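Side-chain contacts in beta-N-acetylhexosaminidase (Thermotoga neapolitana, PDB 5BZA), which probably hydrolyses terminal non-reducing N-acetyl-D-hexosamine residues in N-acetyl-beta-D-hexosaminides, as a member of glycosyl hydrolase family 3: residues Pro114-Leu119 against Leu192-Ile197; His165-Asp170 against Trp187-Leu192. One frame throughout, in Å; residues are numbered along the deposited sequence.

Contact 1 of 2, residues Pro114-Leu119 against Leu192-Ile197; sequences PVLDLL and LPFRRI
In the TIM-barrel domain of this family 3 glycosidase, Leu116 of the loop after strand 110-111 packs on Pro193, Phe194 and Ile197 of helix 192-198. The contact is buried and apolar. No hydrogen bond crosses it; the two segments meet here by apolar and CH-pi packing. Leu116 is the shared partner. Its CG stands anti to the carbonyl carbon (chi1 -59°) and CD1 continues the chain away from CA, which carries this methyl over the aromatic ring. Leu116 CD1 lies 4.2 Å from the centroid of the Phe194 ring and only 8° off the ring normal. This is a CH-pi contact over the middle of the face. Leu116 CB meets the same face nearer its rim, 3.9 Å from Phe194 CE1. The branch and stem of the leucine thus both rest on one side of the ring. Leu116 CD1 also touches Ile197 CG1 at 3.9 Å, the two side chains meeting at a slant. Pro193 closes in at the backbone end of the leucine. Pro193 CG is 3.7 Å from Leu116 O, and Pro193 CB is 4.2 Å from Leu116 CB. Pro193 and Ile197 are one helical turn apart, linked by the bond from Ile197 N to Pro193 O. Around the contact, Leu116 and Phe194 both touch Ile159 of strand 156-162, and the backbone of Leu116 bonds to that of Lys160. Pro193 also leans on Val139 of helix 136-153, so the loop and the helix are packed together beside this strand and helix.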
loop_
_atom_site.group_PDB
_atom_site.type_symbol
_atom_site.label_atom_id
_atom_site.label_comp_id
_atom_site.label_asym_id
_atom_site.label_seq_id
_atom_site.Cartn_x
_atom_site.Cartn_y
_atom_site.Cartn_z
ATOM N N PRO B 114 -15.740 11.881 1.969
ATOM C CA PRO B 114 -15.351 12.443 3.273
ATOM C C PRO B 114 -16.484 12.544 4.319
ATOM O O PRO B 114 -17.669 12.564 3.997
ATOM C CB PRO B 114 -14.864 13.858 2.908
ATOM C CG PRO B 114 -15.733 14.234 1.784
ATOM C CD PRO B 114 -15.991 12.956 0.987
ATOM N N VAL B 115 -16.063 12.563 5.578
ATOM C CA VAL B 115 -16.881 12.921 6.723
ATOM C C VAL B 115 -17.090 14.414 6.718
ATOM O O VAL B 115 -16.099 15.185 6.750
ATOM C CB VAL B 115 -16.199 12.516 8.039
ATOM C CG1 VAL B 115 -16.861 13.248 9.283
ATOM C CG2 VAL B 115 -16.204 11.015 8.161
ATOM N N LEU B 116 -18.368 14.824 6.680
ATOM C CA LEU B 116 -18.676 16.243 6.706
ATOM C C LEU B 116 -19.319 16.687 8.035
ATOM O O LEU B 116 -19.691 17.850 8.206
ATOM C CB LEU B 116 -19.564 16.594 5.509
ATOM C CG LEU B 116 -19.021 16.318 4.097
ATOM C CD1 LEU B 116 -20.002 16.856 3.060
ATOM C CD2 LEU B 116 -17.644 16.912 3.923
ATOM N N ASP B 117 -19.387 15.753 8.976
ATOM C CA ASP B 117 -19.897 15.995 10.307
ATOM C C ASP B 117 -19.024 17.045 10.977
ATOM O O ASP B 117 -17.799 17.115 10.739
ATOM C CB ASP B 117 -19.896 14.717 11.116
ATOM C CG ASP B 117 -20.686 13.604 10.467
ATOM O OD1 ASP B 117 -21.811 13.838 9.955
ATOM O OD2 ASP B 117 -20.181 12.457 10.492
ATOM N N LEU B 118 -19.663 17.924 11.731
ATOM C CA LEU B 118 -18.984 19.009 12.416
ATOM C C LEU B 118 -18.346 18.514 13.673
ATOM O O LEU B 118 -18.868 17.611 14.307
ATOM C CB LEU B 118 -19.967 20.145 12.762
ATOM C CG LEU B 118 -20.751 20.725 11.596
ATOM C CD1 LEU B 118 -21.660 21.906 12.029
ATOM C CD2 LEU B 118 -19.789 21.170 10.524
ATOM N N LEU B 119 -17.236 19.119 14.063
ATOM C CA LEU B 119 -16.687 18.830 15.366
ATOM C C LEU B 119 -17.577 19.592 16.374
ATOM O O LEU B 119 -17.952 20.746 16.134
ATOM C CB LEU B 119 -15.224 19.260 15.454
ATOM C CG LEU B 119 -14.566 18.963 16.807
ATOM C CD1 LEU B 119 -14.608 17.458 17.097
ATOM C CD2 LEU B 119 -13.150 19.499 16.868
ATOM N N LEU B 192 -24.277 22.972 5.820
ATOM C CA LEU B 192 -23.536 23.879 4.940
ATOM C C LEU B 192 -22.494 23.124 4.050
ATOM O O LEU B 192 -22.419 23.370 2.828
ATOM C CB LEU B 192 -22.836 24.973 5.768
ATOM C CG LEU B 192 -21.994 25.967 4.961
ATOM C CD1 LEU B 192 -22.874 26.863 4.084
ATOM C CD2 LEU B 192 -21.021 26.800 5.810
ATOM N N PRO B 193 -21.714 22.195 4.644
ATOM C CA PRO B 193 -20.754 21.482 3.794
ATOM C C PRO B 193 -21.459 20.560 2.785
ATOM O O PRO B 193 -20.991 20.443 1.626
ATOM C CB PRO B 193 -19.904 20.685 4.807
ATOM C CG PRO B 193 -20.656 20.688 6.062
ATOM C CD PRO B 193 -21.514 21.881 6.078
ATOM N N PHE B 194 -22.567 19.927 3.193
ATOM C CA PHE B 194 -23.384 19.160 2.232
ATOM C C PHE B 194 -23.880 20.022 1.040
ATOM O O PHE B 194 -23.841 19.589 -0.131
ATOM C CB PHE B 194 -24.551 18.467 2.930
ATOM C CG PHE B 194 -24.132 17.353 3.880
ATOM C CD1 PHE B 194 -23.795 17.630 5.206
ATOM C CD2 PHE B 194 -24.114 16.031 3.459
ATOM C CE1 PHE B 194 -23.409 16.606 6.081
ATOM C CE2 PHE B 194 -23.736 15.003 4.332
ATOM C CZ PHE B 194 -23.387 15.303 5.654
ATOM N N ARG B 195 -24.376 21.222 1.361
ATOM C CA ARG B 195 -24.839 22.185 0.376
ATOM C C ARG B 195 -23.701 22.569 -0.579
ATOM O O ARG B 195 -23.907 22.738 -1.796
ATOM C CB ARG B 195 -25.421 23.421 1.084
ATOM C CG ARG B 195 -26.769 23.137 1.787
ATOM C CD ARG B 195 -27.209 24.199 2.841
ATOM N NE ARG B 195 -27.284 25.541 2.287
ATOM C CZ ARG B 195 -27.003 26.649 2.972
ATOM N NH1 ARG B 195 -26.651 26.580 4.262
ATOM N NH2 ARG B 195 -27.084 27.834 2.372
ATOM N N ARG B 196 -22.512 22.723 -0.024
ATOM C CA ARG B 196 -21.333 23.069 -0.817
ATOM C C ARG B 196 -21.061 22.003 -1.880
ATOM O O ARG B 196 -20.761 22.325 -3.063
ATOM C CB ARG B 196 -20.097 23.251 0.083
ATOM C CG ARG B 196 -18.807 23.746 -0.675
ATOM C CD ARG B 196 -18.966 25.160 -1.259
ATOM N NE ARG B 196 -19.484 26.106 -0.260
ATOM C CZ ARG B 196 -18.764 26.711 0.684
ATOM N NH1 ARG B 196 -17.446 26.508 0.753
ATOM N NH2 ARG B 196 -19.371 27.545 1.541
ATOM N N ILE B 197 -21.167 20.741 -1.476
ATOM C CA ILE B 197 -20.953 19.674 -2.447
ATOM C C ILE B 197 -22.083 19.686 -3.511
ATOM O O ILE B 197 -21.807 19.537 -4.732
ATOM C CB ILE B 197 -20.872 18.246 -1.800
ATOM C CG1 ILE B 197 -19.859 18.180 -0.628
ATOM C CG2 ILE B 197 -20.679 17.173 -2.887
ATOM C CD1 ILE B 197 -18.573 18.910 -0.866
#

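Contact 2 of 2, residues His165-Asp170 against Trp187-Leu192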
loop_
_atom_site.group_PDB
_atom_site.type_symbol
_atom_site.label_atom_id
_atom_site.label_comp_id
_atom_site.label_asym_id
_atom_site.label_seq_id
_atom_site.Cartn_x
_atom_site.Cartn_y
_atom_site.Cartn_z
ATOM N N HIS B 165 -23.876 14.505 11.932
ATOM C CA HIS B 165 -23.807 13.567 13.052
ATOM C C HIS B 165 -23.006 14.180 14.217
ATOM O O HIS B 165 -22.840 13.561 15.274
ATOM C CB HIS B 165 -23.139 12.249 12.567
ATOM C CG HIS B 165 -23.389 11.042 13.431
ATOM N ND1 HIS B 165 -23.116 11.008 14.787
ATOM C CD2 HIS B 165 -23.843 9.802 13.112
ATOM C CE1 HIS B 165 -23.419 9.809 15.268
ATOM N NE2 HIS B 165 -23.871 9.060 14.274
ATOM N N GLY B 166 -22.490 15.385 14.019
ATOM C CA GLY B 166 -21.466 15.881 14.907
ATOM C C GLY B 166 -21.920 16.299 16.295
ATOM O O GLY B 166 -21.140 16.192 17.259
ATOM N N LYS B 167 -23.192 16.684 16.418
ATOM C CA LYS B 167 -23.707 17.348 17.621
ATOM C C LYS B 167 -24.340 16.398 18.612
ATOM O O LYS B 167 -25.237 16.798 19.342
ATOM C CB LYS B 167 -24.739 18.404 17.247
ATOM C CG LYS B 167 -24.175 19.722 16.857
ATOM C CD LYS B 167 -25.226 20.422 16.021
ATOM C CE LYS B 167 -25.043 21.918 16.009
ATOM N NZ LYS B 167 -23.860 22.352 15.323
ATOM N N THR B 168 -24.001 15.122 18.527
ATOM C CA THR B 168 -24.420 14.146 19.510
ATOM C C THR B 168 -23.196 13.461 20.097
ATOM O O THR B 168 -22.168 13.312 19.411
ATOM C CB THR B 168 -25.341 13.090 18.895
ATOM O OG1 THR B 168 -25.552 12.043 19.847
ATOM C CG2 THR B 168 -24.692 12.493 17.652
ATOM N N ALA B 169 -23.283 13.060 21.366
ATOM C CA ALA B 169 -22.163 12.351 22.005
ATOM C C ALA B 169 -22.337 10.845 21.823
ATOM O O ALA B 169 -21.404 10.063 21.992
ATOM C CB ALA B 169 -22.059 12.704 23.480
ATOM N N ASP B 170 -23.542 10.458 21.433
ATOM C CA ASP B 170 -23.893 9.059 21.265
ATOM C C ASP B 170 -23.491 8.440 19.922
ATOM O O ASP B 170 -23.411 9.115 18.885
ATOM C CB ASP B 170 -25.381 8.910 21.497
ATOM C CG ASP B 170 -25.733 9.024 22.963
ATOM O OD1 ASP B 170 -24.994 8.443 23.783
ATOM O OD2 ASP B 170 -26.714 9.723 23.294
ATOM N N TRP B 187 -29.576 23.765 9.037
ATOM C CA TRP B 187 -29.433 24.406 7.739
ATOM C C TRP B 187 -28.218 25.327 7.711
ATOM O O TRP B 187 -27.468 25.339 6.737
ATOM C CB TRP B 187 -30.649 25.212 7.372
ATOM C CG TRP B 187 -30.550 25.813 5.971
ATOM C CD1 TRP B 187 -30.173 27.087 5.639
ATOM C CD2 TRP B 187 -30.827 25.139 4.733
ATOM N NE1 TRP B 187 -30.195 27.240 4.261
ATOM C CE2 TRP B 187 -30.617 26.071 3.691
ATOM C CE3 TRP B 187 -31.244 23.834 4.406
ATOM C CZ2 TRP B 187 -30.819 25.749 2.349
ATOM C CZ3 TRP B 187 -31.443 23.508 3.052
ATOM C CH2 TRP B 187 -31.225 24.462 2.047
ATOM N N ARG B 188 -28.046 26.105 8.773
ATOM C CA ARG B 188 -26.935 27.060 8.828
ATOM C C ARG B 188 -25.550 26.434 8.997
ATOM O O ARG B 188 -24.548 27.010 8.570
ATOM C CB ARG B 188 -27.133 28.034 9.983
ATOM C CG ARG B 188 -28.147 29.130 9.756
ATOM C CD ARG B 188 -27.899 30.248 10.799
ATOM N NE ARG B 188 -28.206 29.831 12.182
ATOM C CZ ARG B 188 -27.318 29.352 13.063
ATOM N NH1 ARG B 188 -27.718 29.009 14.289
ATOM N NH2 ARG B 188 -26.035 29.219 12.726
ATOM N N GLU B 189 -25.499 25.273 9.647
ATOM C CA GLU B 189 -24.233 24.718 10.094
ATOM C C GLU B 189 -23.979 23.367 9.508
ATOM O O GLU B 189 -23.233 23.259 8.527
ATOM C CB GLU B 189 -24.208 24.642 11.596
ATOM C CG GLU B 189 -24.506 25.986 12.151
ATOM C CD GLU B 189 -24.537 25.990 13.629
ATOM O OE1 GLU B 189 -24.370 24.907 14.255
ATOM O OE2 GLU B 189 -24.805 27.084 14.155
ATOM N N ASP B 190 -24.610 22.359 10.118
ATOM C CA ASP B 190 -24.326 20.975 9.816
ATOM C C ASP B 190 -24.521 20.708 8.339
ATOM O O ASP B 190 -23.773 19.885 7.742
ATOM C CB ASP B 190 -25.174 20.024 10.650
ATOM C CG ASP B 190 -25.034 20.274 12.152
ATOM O OD1 ASP B 190 -25.524 21.339 12.638
ATOM O OD2 ASP B 190 -24.456 19.405 12.872
ATOM N N LEU B 191 -25.506 21.392 7.744
ATOM C CA LEU B 191 -25.817 21.144 6.336
ATOM C C LEU B 191 -24.985 21.943 5.343
ATOM O O LEU B 191 -25.003 21.614 4.165
ATOM C CB LEU B 191 -27.307 21.405 6.063
ATOM C CG LEU B 191 -28.279 20.273 6.435
ATOM C CD1 LEU B 191 -29.753 20.752 6.362
ATOM C CD2 LEU B 191 -28.028 19.044 5.555
ATOM N N LEU B 192 -24.277 22.972 5.820
ATOM C CA LEU B 192 -23.536 23.879 4.940
ATOM C C LEU B 192 -22.494 23.124 4.050
ATOM O O LEU B 192 -22.419 23.370 2.828
ATOM C CB LEU B 192 -22.836 24.973 5.768
ATOM C CG LEU B 192 -21.994 25.967 4.961
ATOM C CD1 LEU B 192 -22.874 26.863 4.084
ATOM C CD2 LEU B 192 -21.021 26.800 5.810
HETATM O O HOH W 1 -22.634 17.502 11.881
HETATM O O HOH W 2 -25.259 17.361 14.218
#
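Lys167 reaches from the loop after strand 156-162 to Glu189 and Asp190, the two residues that follow Arg188. It runs obliquely past Asp190 and crosses Glu189 at about a right angle. Its methylenes lie against the Asp190 carboxylate, with Lys167 CD 3.4 Å from Asp190 OD2. A bend at the last torsion (chi4 68°) turns the ammonium toward Glu189. Lys167 NZ forms a salt bridge with Glu189 OE1 at 2.8 Å, nearly in line with the CD-OE1 bond. Lys167 NZ also bonds weakly to Asp190 OD1, at 3.3 Å. Arg188 NH2 makes a salt bridge to Glu189 OE2 at 2.8 Å, on the anti side and 18° out of the carboxylate plane. The four residues form a salt-bridge network. Asp190 OD2 accepts from water 1 (2.8 Å) and water 2 (2.6 Å), which accept from Gly166 N and Lys167 N respectively. Replacing Lys167 by an alanine would probably leave Glu189 OE1 without this positive partner. Glu185, part of a zinc site with Glu189 in crystals of this protein (no zinc is bound there in this chain), adds a carboxylate and a long, weak ion pair to Lys167. Lys167, Arg188 and a cadmium ion about 3 Å from the Glu189 side chain probably offset this negative charge together.

Overall arrangement
Contacts 1 and 2 lie side by side in the barrel domain, their centres 9 Å apart. They share Leu192, and helices 183-188 and 192-198 follow one another in the chain. Leu118 CD1 comes within 3.5 Å of Asp190 N. The two loops are joined by a probable hydrogen bond, Asp117 OD1 to His165 N at 2.9 Å. Asp117 OD2 also bonds to His161 ND1. All three residues belong to one zinc site seen in crystals of this protein, not occupied by zinc in this chain. His161 and Asp245 bind cadmium in this structure. The Phe194 side chain of contact 1 is about 6 Å from that of His161. A cadmium ion lies close to Glu189 in contact 2.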